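Local coordinates for protein alpha-toxin (Clostridium novyi, PDB 2VK9) that belongs to the large clostridial toxins and carries a catalytic domain of the GT-A glycosyltransferase fold, preceded by an N-terminal helical domain, at residues Ile363-Ser373 and Ala387-Leu398. Sequence-based numbering, arbitrary orientation.
Sequences IKISQLEILLS and AFIISNNDSLTL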
loop_
_atom_site.group_PDB
_atom_site.type_symbol
_atom_site.label_atom_id
_atom_site.label_comp_id
_atom_site.label_asym_id
_atom_site.label_seq_id
_atom_site.Cartn_x
_atom_site.Cartn_y
_atom_site.Cartn_z
ATOM N N ILE A 363 -19.277 -9.543 -3.886
ATOM C CA ILE A 363 -18.481 -9.546 -2.659
ATOM C C ILE A 363 -19.229 -8.825 -1.537
ATOM O O ILE A 363 -19.359 -7.603 -1.574
ATOM C CB ILE A 363 -17.104 -8.874 -2.886
ATOM C CG1 ILE A 363 -16.368 -9.543 -4.058
ATOM C CG2 ILE A 363 -16.272 -8.888 -1.598
ATOM C CD1 ILE A 363 -15.251 -8.705 -4.665
ATOM N N LYS A 364 -19.714 -9.575 -0.546
ATOM C CA LYS A 364 -20.350 -8.958 0.630
ATOM C C LYS A 364 -19.352 -8.086 1.400
ATOM O O LYS A 364 -18.255 -8.524 1.714
ATOM C CB LYS A 364 -20.946 -9.997 1.594
ATOM C CG LYS A 364 -21.677 -11.173 0.989
ATOM C CD LYS A 364 -23.055 -10.828 0.488
ATOM C CE LYS A 364 -23.751 -12.102 -0.037
ATOM N NZ LYS A 364 -24.812 -11.825 -1.075
ATOM N N ILE A 365 -19.727 -6.859 1.707
ATOM C CA ILE A 365 -18.820 -5.980 2.426
ATOM C C ILE A 365 -19.572 -5.002 3.319
ATOM O O ILE A 365 -20.543 -4.373 2.893
ATOM C CB ILE A 365 -17.843 -5.233 1.483
ATOM C CG1 ILE A 365 -16.841 -4.420 2.298
ATOM C CG2 ILE A 365 -18.587 -4.329 0.534
ATOM C CD1 ILE A 365 -15.563 -4.084 1.561
ATOM N N SER A 366 -19.118 -4.888 4.562
ATOM C CA SER A 366 -19.715 -3.963 5.508
ATOM C C SER A 366 -19.273 -2.538 5.176
ATOM O O SER A 366 -18.126 -2.325 4.785
ATOM C CB SER A 366 -19.301 -4.332 6.933
ATOM O OG SER A 366 -19.904 -3.457 7.868
ATOM N N GLN A 367 -20.176 -1.572 5.333
ATOM C CA GLN A 367 -19.839 -0.164 5.107
ATOM C C GLN A 367 -18.810 0.386 6.108
ATOM O O GLN A 367 -18.343 1.515 5.968
ATOM C CB GLN A 367 -21.093 0.708 5.112
ATOM C CG GLN A 367 -21.743 0.847 6.471
ATOM C CD GLN A 367 -22.783 1.961 6.519
ATOM O OE1 GLN A 367 -22.612 3.041 5.906
ATOM N NE2 GLN A 367 -23.873 1.710 7.256
ATOM N N LEU A 368 -18.468 -0.418 7.111
ATOM C CA LEU A 368 -17.504 -0.037 8.132
ATOM C C LEU A 368 -16.081 -0.459 7.767
ATOM O O LEU A 368 -15.121 0.158 8.228
ATOM C CB LEU A 368 -17.887 -0.664 9.474
ATOM C CG LEU A 368 -19.192 -0.252 10.181
ATOM C CD1 LEU A 368 -19.475 -1.195 11.338
ATOM C CD2 LEU A 368 -19.157 1.198 10.659
ATOM N N GLU A 369 -15.954 -1.499 6.939
ATOM C CA GLU A 369 -14.664 -2.139 6.655
ATOM C C GLU A 369 -14.124 -1.832 5.246
ATOM O O GLU A 369 -14.823 -1.287 4.396
ATOM C CB GLU A 369 -14.769 -3.669 6.876
ATOM C CG GLU A 369 -15.672 -4.418 5.851
ATOM C CD GLU A 369 -15.956 -5.918 6.175
ATOM O OE1 GLU A 369 -15.253 -6.532 7.026
ATOM O OE2 GLU A 369 -16.897 -6.488 5.556
ATOM N N ILE A 370 -12.851 -2.151 5.032
ATOM C CA ILE A 370 -12.310 -2.365 3.695
ATOM C C ILE A 370 -11.775 -3.775 3.768
ATOM O O ILE A 370 -11.523 -4.281 4.865
ATOM C CB ILE A 370 -11.168 -1.379 3.308
ATOM C CG1 ILE A 370 -9.982 -1.494 4.268
ATOM C CG2 ILE A 370 -11.682 0.071 3.241
ATOM C CD1 ILE A 370 -8.852 -0.562 3.942
ATOM N N LEU A 371 -11.622 -4.434 2.627
ATOM C CA LEU A 371 -10.997 -5.743 2.642
ATOM C C LEU A 371 -9.637 -5.664 1.979
ATOM O O LEU A 371 -9.458 -4.954 0.988
ATOM C CB LEU A 371 -11.898 -6.792 2.008
ATOM C CG LEU A 371 -13.243 -6.949 2.732
ATOM C CD1 LEU A 371 -14.145 -7.929 1.998
ATOM C CD2 LEU A 371 -13.086 -7.348 4.203
ATOM N N LEU A 372 -8.677 -6.376 2.546
ATOM C CA LEU A 372 -7.294 -6.231 2.152
ATOM C C LEU A 372 -6.630 -7.563 1.974
ATOM O O LEU A 372 -6.939 -8.512 2.683
ATOM C CB LEU A 372 -6.530 -5.464 3.219
ATOM C CG LEU A 372 -6.687 -3.959 3.270
ATOM C CD1 LEU A 372 -6.060 -3.481 4.549
ATOM C CD2 LEU A 372 -6.015 -3.331 2.051
ATOM N N SER A 373 -5.704 -7.623 1.026
ATOM C CA SER A 373 -4.867 -8.797 0.861
ATOM C C SER A 373 -3.985 -8.909 2.089
ATOM O O SER A 373 -3.560 -7.896 2.656
ATOM C CB SER A 373 -4.017 -8.686 -0.397
ATOM O OG SER A 373 -3.597 -7.347 -0.599
ATOM N N ALA A 387 -1.992 -4.343 -2.240
ATOM C CA ALA A 387 -2.036 -4.826 -3.618
ATOM C C ALA A 387 -3.435 -5.230 -4.076
ATOM O O ALA A 387 -3.696 -5.318 -5.275
ATOM C CB ALA A 387 -1.085 -5.977 -3.787
ATOM N N PHE A 388 -4.318 -5.492 -3.116
ATOM C CA PHE A 388 -5.700 -5.883 -3.389
ATOM C C PHE A 388 -6.589 -5.285 -2.306
ATOM O O PHE A 388 -6.468 -5.643 -1.129
ATOM C CB PHE A 388 -5.814 -7.405 -3.401
ATOM C CG PHE A 388 -7.120 -7.927 -3.929
ATOM C CD1 PHE A 388 -7.308 -8.129 -5.291
ATOM C CD2 PHE A 388 -8.143 -8.269 -3.068
ATOM C CE1 PHE A 388 -8.507 -8.638 -5.787
ATOM C CE2 PHE A 388 -9.343 -8.775 -3.559
ATOM C CZ PHE A 388 -9.519 -8.957 -4.914
ATOM N N ILE A 389 -7.458 -4.358 -2.708
ATOM C CA ILE A 389 -8.305 -3.609 -1.792
ATOM C C ILE A 389 -9.740 -3.638 -2.280
ATOM O O ILE A 389 -10.010 -3.361 -3.450
ATOM C CB ILE A 389 -7.889 -2.130 -1.730
ATOM C CG1 ILE A 389 -6.377 -1.974 -1.539
ATOM C CG2 ILE A 389 -8.657 -1.390 -0.642
ATOM C CD1 ILE A 389 -5.890 -0.552 -1.823
ATOM N N ILE A 390 -10.671 -3.964 -1.390
ATOM C CA ILE A 390 -12.082 -3.894 -1.735
ATOM C C ILE A 390 -12.761 -2.929 -0.793
ATOM O O ILE A 390 -12.658 -3.082 0.418
ATOM C CB ILE A 390 -12.777 -5.255 -1.628
ATOM C CG1 ILE A 390 -12.114 -6.277 -2.553
ATOM C CG2 ILE A 390 -14.255 -5.113 -1.972
ATOM C CD1 ILE A 390 -12.472 -7.702 -2.227
ATOM N N SER A 391 -13.445 -1.935 -1.347
ATOM C CA SER A 391 -14.172 -0.956 -0.550
ATOM C C SER A 391 -15.177 -0.224 -1.404
ATOM O O SER A 391 -14.875 0.099 -2.544
ATOM C CB SER A 391 -13.201 0.073 0.019
ATOM O OG SER A 391 -13.892 1.195 0.561
ATOM N N ASN A 392 -16.359 0.043 -0.853
ATOM C CA ASN A 392 -17.274 1.041 -1.425
ATOM C C ASN A 392 -16.825 2.449 -1.046
ATOM O O ASN A 392 -16.099 2.606 -0.066
ATOM C CB ASN A 392 -18.714 0.761 -1.010
ATOM C CG ASN A 392 -19.304 -0.392 -1.783
ATOM O OD1 ASN A 392 -19.007 -0.551 -2.964
ATOM N ND2 ASN A 392 -20.113 -1.213 -1.135
ATOM N N ASN A 393 -17.198 3.469 -1.818
ATOM C CA ASN A 393 -16.621 4.794 -1.546
ATOM C C ASN A 393 -17.089 5.454 -0.250
ATOM O O ASN A 393 -16.432 6.360 0.263
ATOM C CB ASN A 393 -16.681 5.756 -2.741
ATOM C CG ASN A 393 -18.079 6.004 -3.246
ATOM O OD1 ASN A 393 -18.978 6.372 -2.502
ATOM N ND2 ASN A 393 -18.254 5.844 -4.534
ATOM N N ASP A 394 -18.214 4.980 0.276
ATOM C CA ASP A 394 -18.812 5.567 1.459
ATOM C C ASP A 394 -18.408 4.805 2.713
ATOM O O ASP A 394 -19.088 4.882 3.741
ATOM C CB ASP A 394 -20.337 5.647 1.307
ATOM C CG ASP A 394 -21.017 4.272 1.281
ATOM O OD1 ASP A 394 -20.333 3.236 1.102
ATOM O OD2 ASP A 394 -22.263 4.239 1.441
ATOM N N SER A 395 -17.287 4.094 2.626
ATOM C CA SER A 395 -16.770 3.283 3.728
ATOM C C SER A 395 -16.066 4.094 4.816
ATOM O O SER A 395 -15.303 5.021 4.536
ATOM C CB SER A 395 -15.819 2.212 3.193
ATOM O OG SER A 395 -15.040 1.674 4.240
ATOM N N LEU A 396 -16.322 3.711 6.060
ATOM C CA LEU A 396 -15.710 4.334 7.228
ATOM C C LEU A 396 -14.196 4.113 7.288
ATOM O O LEU A 396 -13.440 5.068 7.486
ATOM C CB LEU A 396 -16.377 3.829 8.509
ATOM C CG LEU A 396 -15.812 4.347 9.840
ATOM C CD1 LEU A 396 -16.254 5.789 10.124
ATOM C CD2 LEU A 396 -16.217 3.428 10.972
ATOM N N THR A 397 -13.754 2.867 7.122
ATOM C CA THR A 397 -12.317 2.571 7.110
ATOM C C THR A 397 -11.588 3.306 5.974
ATOM O O THR A 397 -10.434 3.696 6.133
ATOM C CB THR A 397 -12.032 1.054 7.046
ATOM O OG1 THR A 397 -12.642 0.408 8.164
ATOM C CG2 THR A 397 -10.551 0.779 7.104
ATOM N N LEU A 398 -12.266 3.496 4.842
ATOM C CA LEU A 398 -11.697 4.240 3.732
ATOM C C LEU A 398 -11.478 5.699 4.112
ATOM O O LEU A 398 -10.433 6.276 3.800
ATOM C CB LEU A 398 -12.575 4.142 2.487
ATOM C CG LEU A 398 -11.971 4.694 1.180
ATOM C CD1 LEU A 398 -10.912 3.776 0.642
ATOM C CD2 LEU A 398 -13.044 4.915 0.130
#
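Leu371 and Ile390 form the hydrogen-bonded pair of an antiparallel beta hairpin, strands 371-376 and 382-391, of the mixed GT-A sheet, each backbone N donating to the other's O at 2.8 Å. Their CB atoms stand side by side, and Ile390, a beta-branched residue well suited to a strand, spreads its arms over the loop that leads into strand 371-376: CD1 meets Ile363 CD1 tip to tip (3.8 Å), while CG2 touches Ile365 CD1. Val281 of the neighbouring strand packs against Ile363 and Ile390. On the other face Leu372 and Ile389 lie alongside each other, pointing the same way, CD2 against CG1. Beyond the strands Ile370 crosses Thr397 at about a right angle. Ile370 has CG1 between its backbone N and carbonyl carbon (chi1 60°), which lays CG1 against Thr397 CG2 and leaves CG2 to meet Ser391 CB at 3.6 Å. Here the turn Ser366-Glu369 meets the start of helix 396-422, where the first-turn N-H groups need acceptors: Leu396 N donates nearly straight to Gln367 O (3.0 Å). Serine suits the N-cap because its short hydroxyl reaches back to the helix's first turn: Ser395 OG accepts a weak bond from Leu398 N and donates to Glu369 O across the contact (3.0 Å), from above that carbonyl's plane.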